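Local atomic coordinates of DUF1955 domain-containing protein (Sulfolobus tokodaii, PDB entry 1WY6), a protein that is of unknown function but folds as an archaeal helical repeat protein built mainly of packed alpha-helices. Residues 57-62 and 92-97. Sequence-based numbering, arbitrary orientation.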
loop_
_atom_site.group_PDB
_atom_site.type_symbol
_atom_site.label_atom_id
_atom_site.label_comp_id
_atom_site.label_asym_id
_atom_site.label_seq_id
_atom_site.Cartn_x
_atom_site.Cartn_y
_atom_site.Cartn_z
ATOM N N TYR A 57 -10.481 5.841 3.447
ATOM C CA TYR A 57 -10.519 5.105 4.716
ATOM C C TYR A 57 -9.423 4.065 4.942
ATOM O O TYR A 57 -9.093 3.746 6.088
ATOM C CB TYR A 57 -11.864 4.373 4.861
ATOM C CG TYR A 57 -13.095 5.190 4.541
ATOM C CD1 TYR A 57 -13.271 6.467 5.074
ATOM C CD2 TYR A 57 -14.102 4.671 3.722
ATOM C CE1 TYR A 57 -14.424 7.215 4.799
ATOM C CE2 TYR A 57 -15.257 5.403 3.444
ATOM C CZ TYR A 57 -15.409 6.679 3.985
ATOM O OH TYR A 57 -16.530 7.421 3.692
ATOM N N MET A 58 -8.887 3.521 3.856
ATOM C CA MET A 58 -7.871 2.478 3.939
ATOM C C MET A 58 -6.861 2.630 5.074
ATOM O O MET A 58 -6.700 1.725 5.886
ATOM C CB MET A 58 -7.119 2.349 2.612
ATOM C CG MET A 58 -6.049 1.261 2.636
ATOM S SD MET A 58 -5.252 0.973 1.047
ATOM C CE MET A 58 -6.444 -0.092 0.267
ATOM N N PHE A 59 -6.196 3.774 5.148
ATOM C CA PHE A 59 -5.191 3.973 6.181
ATOM C C PHE A 59 -5.736 4.059 7.605
ATOM O O PHE A 59 -5.071 3.629 8.540
ATOM C CB PHE A 59 -4.340 5.191 5.818
ATOM C CG PHE A 59 -3.649 5.048 4.484
ATOM C CD1 PHE A 59 -3.752 6.040 3.514
ATOM C CD2 PHE A 59 -2.937 3.889 4.180
ATOM C CE1 PHE A 59 -3.160 5.874 2.256
ATOM C CE2 PHE A 59 -2.345 3.713 2.933
ATOM C CZ PHE A 59 -2.456 4.707 1.964
ATOM N N GLN A 60 -6.940 4.600 7.774
ATOM C CA GLN A 60 -7.558 4.679 9.104
ATOM C C GLN A 60 -7.802 3.252 9.595
ATOM O O GLN A 60 -7.623 2.934 10.772
ATOM C CB GLN A 60 -8.906 5.399 9.037
ATOM C CG GLN A 60 -8.849 6.865 8.633
ATOM C CD GLN A 60 -10.237 7.431 8.351
ATOM O OE1 GLN A 60 -11.183 7.210 9.116
ATOM N NE2 GLN A 60 -10.360 8.167 7.252
ATOM N N VAL A 61 -8.237 2.397 8.674
ATOM C CA VAL A 61 -8.496 1.002 8.996
ATOM C C VAL A 61 -7.197 0.304 9.367
ATOM O O VAL A 61 -7.122 -0.349 10.405
ATOM C CB VAL A 61 -9.122 0.251 7.812
ATOM C CG1 VAL A 61 -9.232 -1.228 8.150
ATOM C CG2 VAL A 61 -10.500 0.833 7.494
ATOM N N LEU A 62 -6.179 0.447 8.521
ATOM C CA LEU A 62 -4.884 -0.182 8.765
ATOM C C LEU A 62 -4.250 0.252 10.087
ATOM O O LEU A 62 -3.637 -0.561 10.778
ATOM C CB LEU A 62 -3.919 0.108 7.610
ATOM C CG LEU A 62 -4.199 -0.635 6.305
ATOM C CD1 LEU A 62 -3.193 -0.210 5.248
ATOM C CD2 LEU A 62 -4.117 -2.140 6.552
ATOM N N GLU A 92 3.847 4.663 6.535
ATOM C CA GLU A 92 4.395 3.350 6.855
ATOM C C GLU A 92 3.684 2.194 6.153
ATOM O O GLU A 92 4.321 1.191 5.829
ATOM C CB GLU A 92 4.375 3.115 8.369
ATOM C CG GLU A 92 2.981 3.006 8.949
ATOM C CD GLU A 92 2.985 2.702 10.437
ATOM O OE1 GLU A 92 1.883 2.636 11.026
ATOM O OE2 GLU A 92 4.086 2.531 11.012
ATOM N N HIS A 93 2.375 2.325 5.940
ATOM C CA HIS A 93 1.605 1.284 5.270
ATOM C C HIS A 93 2.079 1.180 3.829
ATOM O O HIS A 93 2.354 0.086 3.340
ATOM C CB HIS A 93 0.100 1.599 5.308
ATOM C CG HIS A 93 -0.444 1.761 6.694
ATOM N ND1 HIS A 93 -0.193 0.855 7.701
ATOM C CD2 HIS A 93 -1.198 2.739 7.250
ATOM C CE1 HIS A 93 -0.764 1.268 8.818
ATOM N NE2 HIS A 93 -1.381 2.410 8.571
ATOM N N VAL A 94 2.180 2.320 3.156
ATOM C CA VAL A 94 2.639 2.337 1.774
ATOM C C VAL A 94 4.036 1.748 1.641
ATOM O O VAL A 94 4.278 0.925 0.768
ATOM C CB VAL A 94 2.673 3.767 1.187
ATOM C CG1 VAL A 94 3.250 3.725 -0.233
ATOM C CG2 VAL A 94 1.270 4.360 1.174
ATOM N N ASN A 95 4.954 2.165 2.510
ATOM C CA ASN A 95 6.323 1.663 2.446
ATOM C C ASN A 95 6.390 0.160 2.677
ATOM O O ASN A 95 7.038 -0.554 1.911
ATOM C CB ASN A 95 7.222 2.391 3.453
ATOM C CG ASN A 95 7.436 3.852 3.097
ATOM O OD1 ASN A 95 7.466 4.215 1.919
ATOM N ND2 ASN A 95 7.607 4.696 4.111
ATOM N N LYS A 96 5.723 -0.328 3.721
ATOM C CA LYS A 96 5.725 -1.762 3.997
ATOM C C LYS A 96 5.168 -2.538 2.799
ATOM O O LYS A 96 5.687 -3.593 2.459
ATOM C CB LYS A 96 4.899 -2.086 5.244
ATOM C CG LYS A 96 5.516 -1.595 6.541
ATOM C CD LYS A 96 4.589 -1.848 7.721
ATOM C CE LYS A 96 5.151 -1.253 9.008
ATOM N NZ LYS A 96 4.240 -1.498 10.166
ATOM N N ALA A 97 4.121 -2.005 2.168
ATOM C CA ALA A 97 3.500 -2.638 0.996
ATOM C C ALA A 97 4.519 -2.704 -0.143
ATOM O O ALA A 97 4.592 -3.692 -0.871
ATOM C CB ALA A 97 2.286 -1.845 0.552
#
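His93 NE2 is hydrogen-bonded to Asp63 OD2, one residue beyond Leu62, and the same imidazole lies against Leu62 and Phe59. No hydrogen bond joins 57-62 to 92-97 directly; the two meet through side chains. Leu62 CB sits over the centre of the His93 ring in a CH-pi contact, 3.6 Å from the ring centroid and 11° off the ring normal. Further out on the same side chain, Leu62 CD1 packs 3.7 Å from His93 CG. On the opposite face of the imidazole lies Glu92 CG, offset toward the rim. Phe59 meets His93 rim to rim, with CD2 of each ring 3.7 Å apart. Their planes are nearly parallel, at 7°, but the centroids are 6.0 Å apart and neither ring covers the other. His93 CG, anti to the carbonyl carbon, sets the ring with one face against Leu62 CB and its CD2 beside Phe59. Val94 CG2 adds an apolar contact to Phe59 CZ at 3.8 Å. The two helix segments run almost at right angles, 87°, and their axes come no closer than 11.1 Å; the side chains make the contact. Cys83 of helix 78-86, in a disulfide with Cys55, also touches Phe59. A leucine in place of His93 would probably leave Asp63 without this hydrogen-bond partner and Leu62 CB without a flat ring to rest on. The contact thus joins helices 55-65 and 92-103 near the chain centre, and its chemistry implies a largely apolar interface in which one imidazole combines ring packing with a polar tie to Asp63.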